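PDB 6D0P: pirin family protein from Acinetobacter baumannii, which probably acts as a quercetin 2,3-dioxygenase, a metal-dependent oxidoreductase of the pirin family within the cupin superfamily, and probably uses one iron cation per subunit. Local coordinates for residues Phe41-Tyr46 with Gln127-Leu132; His64-Phe69 with Gln98-Gly103; Thr73-Gly78 with Gly90-Gly95; Thr81-Ser86 with Leu107-His112. All coordinates share one frame; numbering follows the deposited sequence. Where two conformers were deposited one is given.

Interaction 1 of 4, residues Phe41-Tyr46 with Gln127-Leu132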
loop_
_atom_site.group_PDB
_atom_site.type_symbol
_atom_site.label_atom_id
_atom_site.label_comp_id
_atom_site.label_asym_id
_atom_site.label_seq_id
_atom_site.Cartn_x
_atom_site.Cartn_y
_atom_site.Cartn_z
ATOM N N PHE A 41 -4.433 -2.356 -8.084
ATOM C CA PHE A 41 -4.482 -1.886 -6.728
ATOM C C PHE A 41 -5.923 -1.921 -6.238
ATOM O O PHE A 41 -6.815 -1.618 -6.992
ATOM C CB PHE A 41 -3.810 -0.519 -6.619
ATOM C CG PHE A 41 -2.396 -0.593 -7.123
ATOM C CD1 PHE A 41 -1.418 -1.219 -6.369
ATOM C CD2 PHE A 41 -2.069 -0.131 -8.387
ATOM C CE1 PHE A 41 -0.123 -1.367 -6.848
ATOM C CE2 PHE A 41 -0.773 -0.263 -8.860
ATOM C CZ PHE A 41 0.195 -0.880 -8.096
ATOM N N LEU A 42 -6.110 -2.245 -4.959
ATOM C CA LEU A 42 -7.470 -2.416 -4.388
ATOM C C LEU A 42 -7.812 -1.379 -3.312
ATOM O O LEU A 42 -8.986 -0.996 -3.194
ATOM C CB LEU A 42 -7.559 -3.801 -3.743
ATOM C CG LEU A 42 -7.624 -4.991 -4.693
ATOM C CD1 LEU A 42 -7.438 -6.284 -3.920
ATOM C CD2 LEU A 42 -8.930 -4.971 -5.478
ATOM N N LEU A 43 -6.836 -0.949 -2.543
ATOM C CA LEU A 43 -7.107 -0.105 -1.388
ATOM C C LEU A 43 -5.817 0.532 -0.886
ATOM O O LEU A 43 -4.773 -0.096 -0.901
ATOM C CB LEU A 43 -7.705 -0.986 -0.292
ATOM C CG LEU A 43 -8.179 -0.245 0.949
ATOM C CD1 LEU A 43 -9.672 -0.418 1.146
ATOM C CD2 LEU A 43 -7.399 -0.669 2.157
ATOM N N LEU A 44 -5.926 1.765 -0.411
ATOM C CA LEU A 44 -4.793 2.447 0.238
ATOM C C LEU A 44 -5.332 3.207 1.446
ATOM O O LEU A 44 -6.225 4.097 1.316
ATOM C CB LEU A 44 -4.063 3.396 -0.724
ATOM C CG LEU A 44 -2.700 3.898 -0.235
ATOM C CD1 LEU A 44 -1.914 4.551 -1.366
ATOM C CD2 LEU A 44 -2.831 4.878 0.922
ATOM N N ASP A 45 -4.822 2.812 2.605
ATOM C CA ASP A 45 -5.128 3.469 3.878
ATOM C C ASP A 45 -3.850 4.134 4.388
ATOM O O ASP A 45 -2.801 3.474 4.510
ATOM C CB ASP A 45 -5.621 2.495 4.940
ATOM C CG ASP A 45 -7.088 2.127 4.838
ATOM O OD1 ASP A 45 -7.836 2.846 4.130
ATOM O OD2 ASP A 45 -7.474 1.132 5.518
ATOM N N TYR A 46 -3.940 5.414 4.700
ATOM C CA TYR A 46 -2.774 6.136 5.199
ATOM C C TYR A 46 -2.968 6.565 6.650
ATOM O O TYR A 46 -3.836 7.388 6.955
ATOM C CB TYR A 46 -2.497 7.354 4.317
ATOM C CG TYR A 46 -1.442 8.304 4.820
ATOM C CD1 TYR A 46 -0.232 7.849 5.303
ATOM C CD2 TYR A 46 -1.623 9.673 4.746
ATOM C CE1 TYR A 46 0.761 8.725 5.732
ATOM C CE2 TYR A 46 -0.640 10.560 5.165
ATOM C CZ TYR A 46 0.554 10.088 5.672
ATOM O OH TYR A 46 1.528 10.959 6.100
ATOM N N GLN A 127 -0.967 1.189 4.447
ATOM C CA GLN A 127 -1.342 -0.180 4.080
ATOM C C GLN A 127 -2.004 -0.134 2.695
ATOM O O GLN A 127 -2.972 0.614 2.458
ATOM C CB GLN A 127 -2.219 -0.918 5.101
ATOM C CG GLN A 127 -2.496 -2.364 4.645
ATOM C CD GLN A 127 -3.031 -3.303 5.705
ATOM O OE1 GLN A 127 -4.196 -3.729 5.648
ATOM N NE2 GLN A 127 -2.188 -3.624 6.691
ATOM N N LEU A 128 -1.420 -0.900 1.781
ATOM C CA LEU A 128 -1.854 -1.006 0.410
ATOM C C LEU A 128 -2.303 -2.442 0.125
ATOM O O LEU A 128 -1.568 -3.403 0.424
ATOM C CB LEU A 128 -0.662 -0.635 -0.481
ATOM C CG LEU A 128 -0.825 -0.885 -1.981
ATOM C CD1 LEU A 128 -1.766 0.130 -2.587
ATOM C CD2 LEU A 128 0.514 -0.805 -2.696
ATOM N N TRP A 129 -3.486 -2.611 -0.429
ATOM C CA TRP A 129 -3.933 -3.912 -0.867
ATOM C C TRP A 129 -3.687 -4.012 -2.378
ATOM O O TRP A 129 -4.065 -3.096 -3.109
ATOM C CB TRP A 129 -5.405 -4.106 -0.572
ATOM C CG TRP A 129 -5.781 -4.192 0.871
ATOM C CD1 TRP A 129 -5.020 -3.911 1.975
ATOM C CD2 TRP A 129 -7.094 -4.506 1.357
ATOM N NE1 TRP A 129 -5.757 -4.105 3.110
ATOM C CE2 TRP A 129 -7.033 -4.467 2.765
ATOM C CE3 TRP A 129 -8.288 -4.894 0.738
ATOM C CZ2 TRP A 129 -8.145 -4.754 3.555
ATOM C CZ3 TRP A 129 -9.384 -5.191 1.520
ATOM C CH2 TRP A 129 -9.316 -5.101 2.909
ATOM N N VAL A 130 -3.095 -5.105 -2.803
ATOM C CA VAL A 130 -2.797 -5.392 -4.196
ATOM C C VAL A 130 -3.537 -6.667 -4.599
ATOM O O VAL A 130 -3.421 -7.725 -3.934
ATOM C CB VAL A 130 -1.290 -5.553 -4.430
ATOM C CG1 VAL A 130 -0.967 -5.797 -5.897
ATOM C CG2 VAL A 130 -0.515 -4.350 -3.907
ATOM N N ASN A 131 -4.216 -6.601 -5.729
ATOM C CA ASN A 131 -4.987 -7.726 -6.198
ATOM C C ASN A 131 -4.071 -8.759 -6.858
ATOM O O ASN A 131 -2.980 -8.458 -7.297
ATOM C CB ASN A 131 -6.087 -7.286 -7.171
ATOM C CG ASN A 131 -7.298 -8.204 -7.174
ATOM O OD1 ASN A 131 -7.319 -9.232 -6.482
ATOM N ND2 ASN A 131 -8.341 -7.813 -7.914
ATOM N N LEU A 132 -4.541 -9.990 -6.865
ATOM C CA LEU A 132 -3.877 -11.091 -7.556
ATOM C C LEU A 132 -4.655 -11.500 -8.816
ATOM O O LEU A 132 -5.898 -11.473 -8.843
ATOM C CB LEU A 132 -3.801 -12.277 -6.592
ATOM C CG LEU A 132 -2.840 -12.109 -5.413
ATOM C CD1 LEU A 132 -3.054 -13.189 -4.368
ATOM C CD2 LEU A 132 -1.410 -12.104 -5.904
#
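Leu43 and Trp129 lie side by side and point the same way from two antiparallel strands, and the leucine covers one face of the indole. Leu43 CD2 sits 3.8 Å from the centroid of the Trp129 five-membered ring and only 6° off the ring normal, a CH-pi contact. With CG anti to the backbone N (chi1 -174°), Leu43 can reach over the ring. The same indole is steered from within its own strand: Trp129 NE1 donates to Gln127 OE1 at 3.0 Å, with the oxygen close to the ring plane. Leu42 also faces Trp129, its CB 3.8 Å from Trp129 CB. Two residues thus stand opposite one, a classic beta bulge, and Trp129 bonds to both: Leu42 N donates to Trp129 O (2.9 Å) and Trp129 N to Leu43 O (2.9 Å). From the bulge, Leu42 reaches along the neighbouring strand, its CD1 3.7 Å from Asn131 CB. On the reverse face, Phe41 crosses Leu128 obliquely, Phe41 CD1 to Leu128 CD1 4.0 Å, and lies alongside Val130. Within the N-terminal cupin sheet, strand 23-30 flanks 41-46 and strand 69-75 flanks 127-131. Phe41, Leu44 and Leu128 pack against Leu251 of strand 245-253.

Interaction 2 of 4, residues His64-Phe69 with Gln98-Gly103. With MN (manganese (II) ion), chain G.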
loop_
_atom_site.group_PDB
_atom_site.type_symbol
_atom_site.label_atom_id
_atom_site.label_comp_id
_atom_site.label_asym_id
_atom_site.label_seq_id
_atom_site.Cartn_x
_atom_site.Cartn_y
_atom_site.Cartn_z
ATOM N N HIS A 64 -8.331 -11.227 12.271
ATOM C CA HIS A 64 -9.212 -11.027 11.141
ATOM C C HIS A 64 -8.646 -11.805 9.946
ATOM O O HIS A 64 -7.453 -12.038 9.859
ATOM C CB HIS A 64 -9.369 -9.539 10.793
ATOM C CG HIS A 64 -8.090 -8.879 10.402
ATOM N ND1 HIS A 64 -7.211 -8.382 11.337
ATOM C CD2 HIS A 64 -7.545 -8.618 9.189
ATOM C CE1 HIS A 64 -6.171 -7.852 10.720
ATOM N NE2 HIS A 64 -6.348 -7.990 9.401
ATOM N N PRO A 65 -9.516 -12.204 9.035
ATOM C CA PRO A 65 -9.086 -12.950 7.885
ATOM C C PRO A 65 -8.852 -12.113 6.624
ATOM O O PRO A 65 -9.343 -10.977 6.520
ATOM C CB PRO A 65 -10.260 -13.904 7.633
ATOM C CG PRO A 65 -11.456 -13.089 8.024
ATOM C CD PRO A 65 -10.971 -12.278 9.203
ATOM N N HIS A 66 -8.102 -12.704 5.697
ATOM C CA HIS A 66 -7.930 -12.177 4.343
ATOM C C HIS A 66 -7.869 -13.354 3.378
ATOM O O HIS A 66 -7.303 -14.419 3.723
ATOM C CB HIS A 66 -6.638 -11.359 4.155
ATOM C CG HIS A 66 -6.531 -10.124 4.975
ATOM N ND1 HIS A 66 -7.381 -9.047 4.786
ATOM C CD2 HIS A 66 -5.632 -9.753 5.917
ATOM C CE1 HIS A 66 -7.035 -8.077 5.628
ATOM N NE2 HIS A 66 -5.946 -8.479 6.315
ATOM N N ARG A 67 -8.427 -13.172 2.179
ATOM C CA ARG A 67 -8.269 -14.158 1.144
ATOM C C ARG A 67 -8.323 -13.462 -0.213
ATOM O O ARG A 67 -9.170 -12.576 -0.421
ATOM C CB ARG A 67 -9.355 -15.239 1.216
ATOM C CG ARG A 67 -9.379 -16.181 0.011
ATOM C CD ARG A 67 -10.479 -17.239 0.061
ATOM N NE ARG A 67 -10.185 -18.283 1.040
ATOM C CZ ARG A 67 -10.974 -19.323 1.290
ATOM N NH1 ARG A 67 -12.153 -19.428 0.681
ATOM N NH2 ARG A 67 -10.576 -20.257 2.137
ATOM N N GLY A 68 -7.417 -13.872 -1.112
ATOM C CA GLY A 68 -7.485 -13.486 -2.514
ATOM C C GLY A 68 -6.560 -12.365 -2.969
ATOM O O GLY A 68 -6.533 -12.063 -4.168
ATOM N N PHE A 69 -5.814 -11.754 -2.080
ATOM C CA PHE A 69 -5.019 -10.606 -2.472
ATOM C C PHE A 69 -3.823 -10.479 -1.535
ATOM O O PHE A 69 -3.551 -11.386 -0.719
ATOM C CB PHE A 69 -5.910 -9.353 -2.486
ATOM C CG PHE A 69 -6.515 -9.045 -1.152
ATOM C CD1 PHE A 69 -7.651 -9.706 -0.720
ATOM C CD2 PHE A 69 -5.944 -8.099 -0.326
ATOM C CE1 PHE A 69 -8.205 -9.422 0.519
ATOM C CE2 PHE A 69 -6.499 -7.823 0.916
ATOM C CZ PHE A 69 -7.616 -8.490 1.336
ATOM N N GLN A 98 6.368 -5.108 4.852
ATOM C CA GLN A 98 5.859 -6.481 4.808
ATOM C C GLN A 98 4.932 -6.592 3.591
ATOM O O GLN A 98 3.932 -5.855 3.500
ATOM C CB GLN A 98 5.122 -6.869 6.092
ATOM C CG GLN A 98 4.388 -8.208 6.005
ATOM C CD GLN A 98 5.233 -9.396 5.597
ATOM O OE1 GLN A 98 4.930 -10.066 4.606
ATOM N NE2 GLN A 98 6.261 -9.719 6.385
ATOM N N TRP A 99 5.330 -7.412 2.623
ATOM C CA TRP A 99 4.534 -7.698 1.436
ATOM C C TRP A 99 3.924 -9.084 1.644
ATOM O O TRP A 99 4.571 -10.092 1.368
ATOM C CB TRP A 99 5.407 -7.621 0.172
ATOM C CG TRP A 99 4.616 -7.572 -1.098
ATOM C CD1 TRP A 99 3.890 -8.590 -1.647
ATOM C CD2 TRP A 99 4.495 -6.460 -2.005
ATOM N NE1 TRP A 99 3.302 -8.175 -2.817
ATOM C CE2 TRP A 99 3.667 -6.883 -3.067
ATOM C CE3 TRP A 99 4.997 -5.154 -2.022
ATOM C CZ2 TRP A 99 3.314 -6.046 -4.122
ATOM C CZ3 TRP A 99 4.652 -4.330 -3.069
ATOM C CH2 TRP A 99 3.814 -4.766 -4.096
HETATM N N MSE A 100 2.732 -9.129 2.214
HETATM C CA MSE A 100 2.103 -10.394 2.570
HETATM C C MSE A 100 1.086 -10.826 1.564
HETATM O O MSE A 100 0.143 -10.072 1.228
HETATM C CB MSE A 100 1.387 -10.272 3.918
HETATM C CG MSE A 100 0.770 -11.624 4.319
HETATM SE SE MSE A 100 -0.339 -11.434 5.964
HETATM C CE MSE A 100 -1.871 -10.587 5.121
ATOM N N THR A 101 1.258 -12.037 1.056
ATOM C CA THR A 101 0.279 -12.606 0.148
ATOM C C THR A 101 -0.720 -13.421 0.977
ATOM O O THR A 101 -0.331 -14.428 1.570
ATOM C CB THR A 101 0.925 -13.526 -0.886
ATOM O OG1 THR A 101 2.007 -12.850 -1.525
ATOM C CG2 THR A 101 -0.083 -14.020 -1.895
ATOM N N ALA A 102 -1.963 -12.980 1.066
ATOM C CA ALA A 102 -2.964 -13.728 1.789
ATOM C C ALA A 102 -3.303 -15.002 1.008
ATOM O O ALA A 102 -3.479 -16.082 1.603
ATOM C CB ALA A 102 -4.195 -12.887 2.014
ATOM N N GLY A 103 -3.460 -14.872 -0.313
ATOM C CA GLY A 103 -3.726 -16.042 -1.130
ATOM C C GLY A 103 -4.955 -16.806 -0.657
ATOM O O GLY A 103 -5.995 -16.207 -0.397
HETATM MN MN MN G . -4.839 -7.515 7.936
HETATM O O HOH W 1 -2.899 -6.820 6.586
HETATM O O HOH W 2 -5.571 -5.538 7.226
#
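Gly103 O accepts a hydrogen bond from Gly68 N at 2.8 Å, the N-H pointing at it with an angle of 150°. The Arg67 side chain approaches the same oxygen: Arg67 CG lies 3.4 Å from Gly103 O. A second backbone bond runs from Ala102 N to Phe69 O (2.9 Å). The methyl of Ala102 presses on His66, CB to CB 3.6 Å. This contact lies just behind the metal site of a cupin barrel, where His64 and His66 form the paired histidines of the first cupin motif. Each binds the manganese ion through NE2, at 2.2 Å for His64 NE2 and likewise for His66 NE2; His108, Glu110 and two waters complete the shell. The His66 ring, with CG beside the backbone N (chi1 -63°), turns its CD2 toward selenomethionine Met100, whose CE stands 3.9 Å from it. The two side chains cross at about a right angle. Farther out, Arg67 NE donates to Ala104 O, and Arg67 NH1 forms a salt bridge with Asp280.

Interaction 3 of 4, residues Thr73-Gly78 with Gly90-Gly95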
loop_
_atom_site.group_PDB
_atom_site.type_symbol
_atom_site.label_atom_id
_atom_site.label_comp_id
_atom_site.label_asym_id
_atom_site.label_seq_id
_atom_site.Cartn_x
_atom_site.Cartn_y
_atom_site.Cartn_z
ATOM N N THR A 73 2.380 -3.483 4.006
ATOM C CA THR A 73 2.446 -2.546 5.117
ATOM C C THR A 73 3.818 -1.868 5.085
ATOM O O THR A 73 4.860 -2.550 5.087
ATOM C CB THR A 73 2.167 -3.260 6.445
ATOM O OG1 THR A 73 0.897 -3.911 6.346
ATOM C CG2 THR A 73 2.153 -2.327 7.632
ATOM N N ILE A 74 3.804 -0.548 5.044
ATOM C CA ILE A 74 5.002 0.266 4.944
ATOM C C ILE A 74 5.070 1.137 6.197
ATOM O O ILE A 74 4.214 1.990 6.384
ATOM C CB ILE A 74 4.943 1.122 3.660
ATOM C CG1 ILE A 74 4.691 0.285 2.401
ATOM C CG2 ILE A 74 6.186 2.002 3.519
ATOM C CD1 ILE A 74 4.397 1.141 1.160
ATOM N N ALA A 75 6.070 0.925 7.058
ATOM C CA ALA A 75 6.173 1.675 8.319
ATOM C C ALA A 75 7.027 2.933 8.098
ATOM O O ALA A 75 8.171 2.817 7.690
ATOM C CB ALA A 75 6.777 0.800 9.400
ATOM N N TYR A 76 6.486 4.108 8.409
ATOM C CA TYR A 76 7.232 5.380 8.277
ATOM C C TYR A 76 7.705 5.879 9.652
ATOM O O TYR A 76 8.835 6.361 9.794
ATOM C CB TYR A 76 6.391 6.427 7.541
ATOM C CG TYR A 76 6.175 6.118 6.078
ATOM C CD1 TYR A 76 7.250 6.022 5.204
ATOM C CD2 TYR A 76 4.911 5.946 5.554
ATOM C CE1 TYR A 76 7.070 5.739 3.855
ATOM C CE2 TYR A 76 4.713 5.663 4.212
ATOM C CZ TYR A 76 5.790 5.581 3.354
ATOM O OH TYR A 76 5.587 5.299 2.035
ATOM N N GLN A 77 6.834 5.813 10.651
ATOM C CA GLN A 77 7.179 6.212 12.019
ATOM C C GLN A 77 6.525 5.189 12.943
ATOM O O GLN A 77 5.375 4.791 12.727
ATOM C CB GLN A 77 6.702 7.621 12.369
ATOM C CG GLN A 77 7.281 8.719 11.486
ATOM C CD GLN A 77 6.993 10.101 12.022
ATOM O OE1 GLN A 77 7.493 10.496 13.080
ATOM N NE2 GLN A 77 6.197 10.858 11.288
ATOM N N GLY A 78 7.258 4.747 13.943
ATOM C CA GLY A 78 6.719 3.684 14.789
ATOM C C GLY A 78 6.914 2.310 14.153
ATOM O O GLY A 78 7.605 2.175 13.127
ATOM N N GLY A 90 5.805 -11.249 12.354
ATOM C CA GLY A 90 7.079 -10.580 12.538
ATOM C C GLY A 90 6.884 -9.138 12.944
ATOM O O GLY A 90 5.753 -8.722 13.236
ATOM N N THR A 91 7.975 -8.381 12.948
ATOM C CA THR A 91 7.898 -6.975 13.328
ATOM C C THR A 91 8.429 -6.092 12.201
ATOM O O THR A 91 9.528 -6.293 11.714
ATOM C CB THR A 91 8.638 -6.709 14.636
ATOM O OG1 THR A 91 7.903 -7.344 15.681
ATOM C CG2 THR A 91 8.747 -5.234 14.955
ATOM N N ILE A 92 7.606 -5.137 11.801
ATOM C CA ILE A 92 7.934 -4.183 10.754
ATOM C C ILE A 92 8.500 -2.931 11.435
ATOM O O ILE A 92 7.748 -2.170 12.034
ATOM C CB ILE A 92 6.675 -3.844 9.935
ATOM C CG1 ILE A 92 5.902 -5.101 9.518
ATOM C CG2 ILE A 92 7.023 -2.952 8.749
ATOM C CD1 ILE A 92 4.547 -4.827 8.890
ATOM N N LYS A 93 9.799 -2.707 11.342
ATOM C CA LYS A 93 10.390 -1.525 11.973
ATOM C C LYS A 93 10.288 -0.341 11.012
ATOM O O LYS A 93 9.901 -0.508 9.834
ATOM C CB LYS A 93 11.852 -1.775 12.354
ATOM C CG LYS A 93 12.122 -2.957 13.265
ATOM C CD LYS A 93 13.592 -3.056 13.659
ATOM C CE LYS A 93 13.895 -4.280 14.492
ATOM N NZ LYS A 93 15.308 -4.309 14.947
ATOM N N THR A 94 10.624 0.855 11.503
ATOM C CA THR A 94 10.568 2.054 10.669
ATOM C C THR A 94 11.448 1.829 9.429
ATOM O O THR A 94 12.598 1.401 9.531
ATOM C CB THR A 94 10.989 3.306 11.458
ATOM O OG1 THR A 94 9.911 3.656 12.328
ATOM C CG2 THR A 94 11.284 4.503 10.581
ATOM N N GLY A 95 10.883 2.046 8.259
ATOM C CA GLY A 95 11.626 1.855 7.006
ATOM C C GLY A 95 11.468 0.462 6.423
ATOM O O GLY A 95 11.834 0.249 5.243
HETATM O O HOH W 3 9.771 5.930 14.494
#
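Ile92 packs against Thr73 and Ala75 at a corner of the N-terminal cupin barrel, where strand 69-75 leaves its sheet and strand 89-92 arrives from another. The tight, buried part is mainly apolar. Ile92 CD1 meets Thr73 CG2 at 3.7 Å, the two side chains crossing at about a right angle, and Ile92 CG2 touches Ala75 CB at 3.8 Å. Ala75 CB also sits 3.4 Å from the backbone oxygen Lys93 O. Ile92 divides the work between its branches: CG1 runs beside the backbone N (chi1 -48°) and carries CD1 to Thr73, while CG2 is left to cover Ala75. Thr73 turns its methyl to this contact and its hydroxyl to Gln127. A backbone bond from Gly95 N to Ala75 O, 2.9 Å long, marks the edge of the packed region. Toward solvent the character changes: Lys93 and Thr94 are exposed, and contact there is mainly polar. The Thr94 methyl CG2 packs 3.2 Å from Tyr76 O, while Thr94 OG1 makes the polar link, donating to Gly78 O at 2.9 Å. A water joins the two residues a second time, accepting from Gly78 N and donating to Thr94 OG1 at 3.1 Å.

Interaction 4 of 4, residues Thr81-Ser86 with Leu107-His112. With MN (manganese (II) ion), chain G.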
loop_
_atom_site.group_PDB
_atom_site.type_symbol
_atom_site.label_atom_id
_atom_site.label_comp_id
_atom_site.label_asym_id
_atom_site.label_seq_id
_atom_site.Cartn_x
_atom_site.Cartn_y
_atom_site.Cartn_z
ATOM N N THR A 81 3.794 -4.974 14.751
ATOM C CA THR A 81 4.013 -6.390 14.916
ATOM C C THR A 81 2.749 -7.114 14.413
ATOM O O THR A 81 1.616 -6.657 14.659
ATOM C CB THR A 81 4.344 -6.753 16.363
ATOM O OG1 THR A 81 5.615 -6.176 16.672
ATOM C CG2 THR A 81 4.416 -8.251 16.603
ATOM N N HIS A 82 2.935 -8.194 13.673
ATOM C CA HIS A 82 1.815 -8.964 13.153
ATOM C C HIS A 82 2.072 -10.431 13.498
ATOM O O HIS A 82 3.209 -10.845 13.631
ATOM C CB HIS A 82 1.597 -8.714 11.659
ATOM C CG HIS A 82 2.811 -8.951 10.826
ATOM N ND1 HIS A 82 3.002 -10.113 10.121
ATOM C CD2 HIS A 82 3.922 -8.201 10.638
ATOM C CE1 HIS A 82 4.177 -10.064 9.514
ATOM N NE2 HIS A 82 4.758 -8.896 9.807
ATOM N N LYS A 83 0.994 -11.176 13.674
ATOM C CA LYS A 83 1.059 -12.564 14.064
ATOM C C LYS A 83 -0.153 -13.281 13.469
ATOM O O LYS A 83 -1.265 -12.771 13.605
ATOM C CB LYS A 83 1.017 -12.712 15.592
ATOM C CG LYS A 83 1.009 -14.154 16.075
ATOM C CD LYS A 83 1.381 -14.371 17.527
ATOM C CE LYS A 83 0.359 -13.848 18.509
ATOM N NZ LYS A 83 0.710 -14.251 19.893
ATOM N N ASP A 84 0.066 -14.447 12.863
ATOM C CA ASP A 84 -1.050 -15.213 12.283
ATOM C C ASP A 84 -1.431 -16.401 13.178
ATOM O O ASP A 84 -0.874 -16.598 14.263
ATOM C CB ASP A 84 -0.769 -15.645 10.850
ATOM C CG ASP A 84 0.394 -16.603 10.701
ATOM O OD1 ASP A 84 0.564 -17.525 11.570
ATOM O OD2 ASP A 84 1.122 -16.407 9.749
ATOM N N SER A 85 -2.370 -17.198 12.693
ATOM C CA SER A 85 -2.774 -18.399 13.420
ATOM C C SER A 85 -1.745 -19.519 13.192
ATOM O O SER A 85 -1.552 -20.372 14.049
ATOM C CB SER A 85 -4.154 -18.826 12.992
ATOM O OG SER A 85 -4.145 -19.229 11.642
ATOM N N SER A 86 -1.101 -19.516 12.025
ATOM C CA SER A 86 -0.095 -20.527 11.666
ATOM C C SER A 86 1.207 -20.285 12.449
ATOM O O SER A 86 2.231 -20.893 12.130
ATOM C CB SER A 86 0.164 -20.530 10.166
ATOM O OG SER A 86 -1.038 -20.722 9.427
ATOM N N LEU A 107 -5.247 -15.777 8.779
ATOM C CA LEU A 107 -5.943 -15.182 9.911
ATOM C C LEU A 107 -4.863 -14.517 10.770
ATOM O O LEU A 107 -3.960 -15.230 11.272
ATOM C CB LEU A 107 -6.690 -16.269 10.681
ATOM C CG LEU A 107 -7.596 -15.771 11.795
ATOM C CD1 LEU A 107 -8.829 -15.089 11.224
ATOM C CD2 LEU A 107 -8.010 -16.916 12.707
ATOM N N HIS A 108 -4.919 -13.194 10.921
ATOM C CA HIS A 108 -3.843 -12.518 11.627
ATOM C C HIS A 108 -4.333 -11.300 12.408
ATOM O O HIS A 108 -5.463 -10.814 12.260
ATOM C CB HIS A 108 -2.711 -12.202 10.638
ATOM C CG HIS A 108 -2.904 -11.013 9.756
ATOM N ND1 HIS A 108 -1.832 -10.341 9.206
ATOM C CD2 HIS A 108 -4.006 -10.327 9.385
ATOM C CE1 HIS A 108 -2.290 -9.315 8.497
ATOM N NE2 HIS A 108 -3.607 -9.286 8.602
ATOM N N GLU A 109 -3.432 -10.847 13.273
ATOM C CA GLU A 109 -3.606 -9.655 14.047
ATOM C C GLU A 109 -2.435 -8.718 13.719
ATOM O O GLU A 109 -1.350 -9.180 13.351
ATOM C CB GLU A 109 -3.654 -9.970 15.541
ATOM C CG GLU A 109 -2.372 -10.594 16.044
ATOM C CD GLU A 109 -2.397 -11.039 17.496
ATOM O OE1 GLU A 109 -1.322 -10.965 18.151
ATOM O OE2 GLU A 109 -3.483 -11.448 17.968
ATOM N N GLU A 110 -2.682 -7.421 13.837
ATOM C CA GLU A 110 -1.700 -6.371 13.551
ATOM C C GLU A 110 -1.802 -5.339 14.678
ATOM O O GLU A 110 -2.859 -4.762 14.912
ATOM C CB GLU A 110 -1.955 -5.714 12.181
ATOM C CG GLU A 110 -1.870 -6.669 10.997
ATOM C CD GLU A 110 -2.429 -6.180 9.656
ATOM O OE1 GLU A 110 -3.672 -6.331 9.400
ATOM O OE2 GLU A 110 -1.616 -5.694 8.843
ATOM N N PHE A 111 -0.678 -5.009 15.278
ATOM C CA PHE A 111 -0.725 -4.083 16.393
ATOM C C PHE A 111 0.635 -3.416 16.557
ATOM O O PHE A 111 1.651 -3.884 16.003
ATOM C CB PHE A 111 -1.114 -4.853 17.648
ATOM C CG PHE A 111 -0.289 -6.097 17.839
ATOM C CD1 PHE A 111 -0.683 -7.302 17.283
ATOM C CD2 PHE A 111 0.892 -6.057 18.553
ATOM C CE1 PHE A 111 0.094 -8.437 17.445
ATOM C CE2 PHE A 111 1.653 -7.199 18.734
ATOM C CZ PHE A 111 1.253 -8.386 18.176
ATOM N N HIS A 112 0.655 -2.368 17.363
ATOM C CA HIS A 112 1.886 -1.646 17.554
ATOM C C HIS A 112 2.907 -2.603 18.190
ATOM O O HIS A 112 2.554 -3.417 19.060
ATOM C CB HIS A 112 1.694 -0.421 18.448
ATOM C CG HIS A 112 0.743 0.609 17.925
ATOM N ND1 HIS A 112 0.282 1.638 18.725
ATOM C CD2 HIS A 112 0.123 0.744 16.731
ATOM C CE1 HIS A 112 -0.579 2.370 18.039
ATOM N NE2 HIS A 112 -0.688 1.844 16.806
HETATM MN MN MN G . -4.839 -7.515 7.936
HETATM O O HOH W 4 0.703 -11.785 10.018
HETATM O O HOH W 5 -3.171 -18.101 9.312
HETATM O O HOH W 1 -2.899 -6.820 6.586
HETATM O O HOH W 2 -5.571 -5.538 7.226
#
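Thr81 and Phe111 form a hydrogen-bonded pair where strands 81-84 and 107-112 run antiparallel in the cupin barrel, their axes 4.6 Å apart. Thr81 N donates to Phe111 O at 2.7 Å, and Phe111 N returns a bond to Thr81 O. The metal-binding face holds His82, Asp84, His108 and Glu110. Followed outward, His108 begins with CB against Lys83 O at 3.3 Å and also near Asp84 CA. From CG the ring parts in two directions: His108 ND1 donates to a water that also bonds to His82 ND1, tying the imidazoles together, while CD2 and CE1 flank the tip, His108 NE2, which binds manganese at 2.3 Å. Beside it Glu110 supplies OE1 to the metal; its OE2 bonds to Gln127 NE2, a second-shell contact that probably helps set the carboxylate's orientation. A metal-bound water donates weakly to the same Glu110 OE2 at 2.8 Å.

Overall arrangement
Of the eight segments, 41-46 comes first and its partner 127-132 last, so interaction 1 closes the longest loop and encloses the other three. Within that loop the chain passes 64-69, 73-78, 81-86, 90-95, 98-103 and 107-112. Interaction 2 closes on 98-103 and encloses interaction 3, whereas interaction 4 crosses both, since 81-86 lies between their first and second segments and 107-112 follows their ends. Interactions 2 and 4 bring the two pairs of protein ligands to one manganese ion. Gln127 of interaction 1 links to Thr73 of interaction 3 within one sheet, and to Glu110 of interaction 4, which joins that sheet to the metal-bearing one.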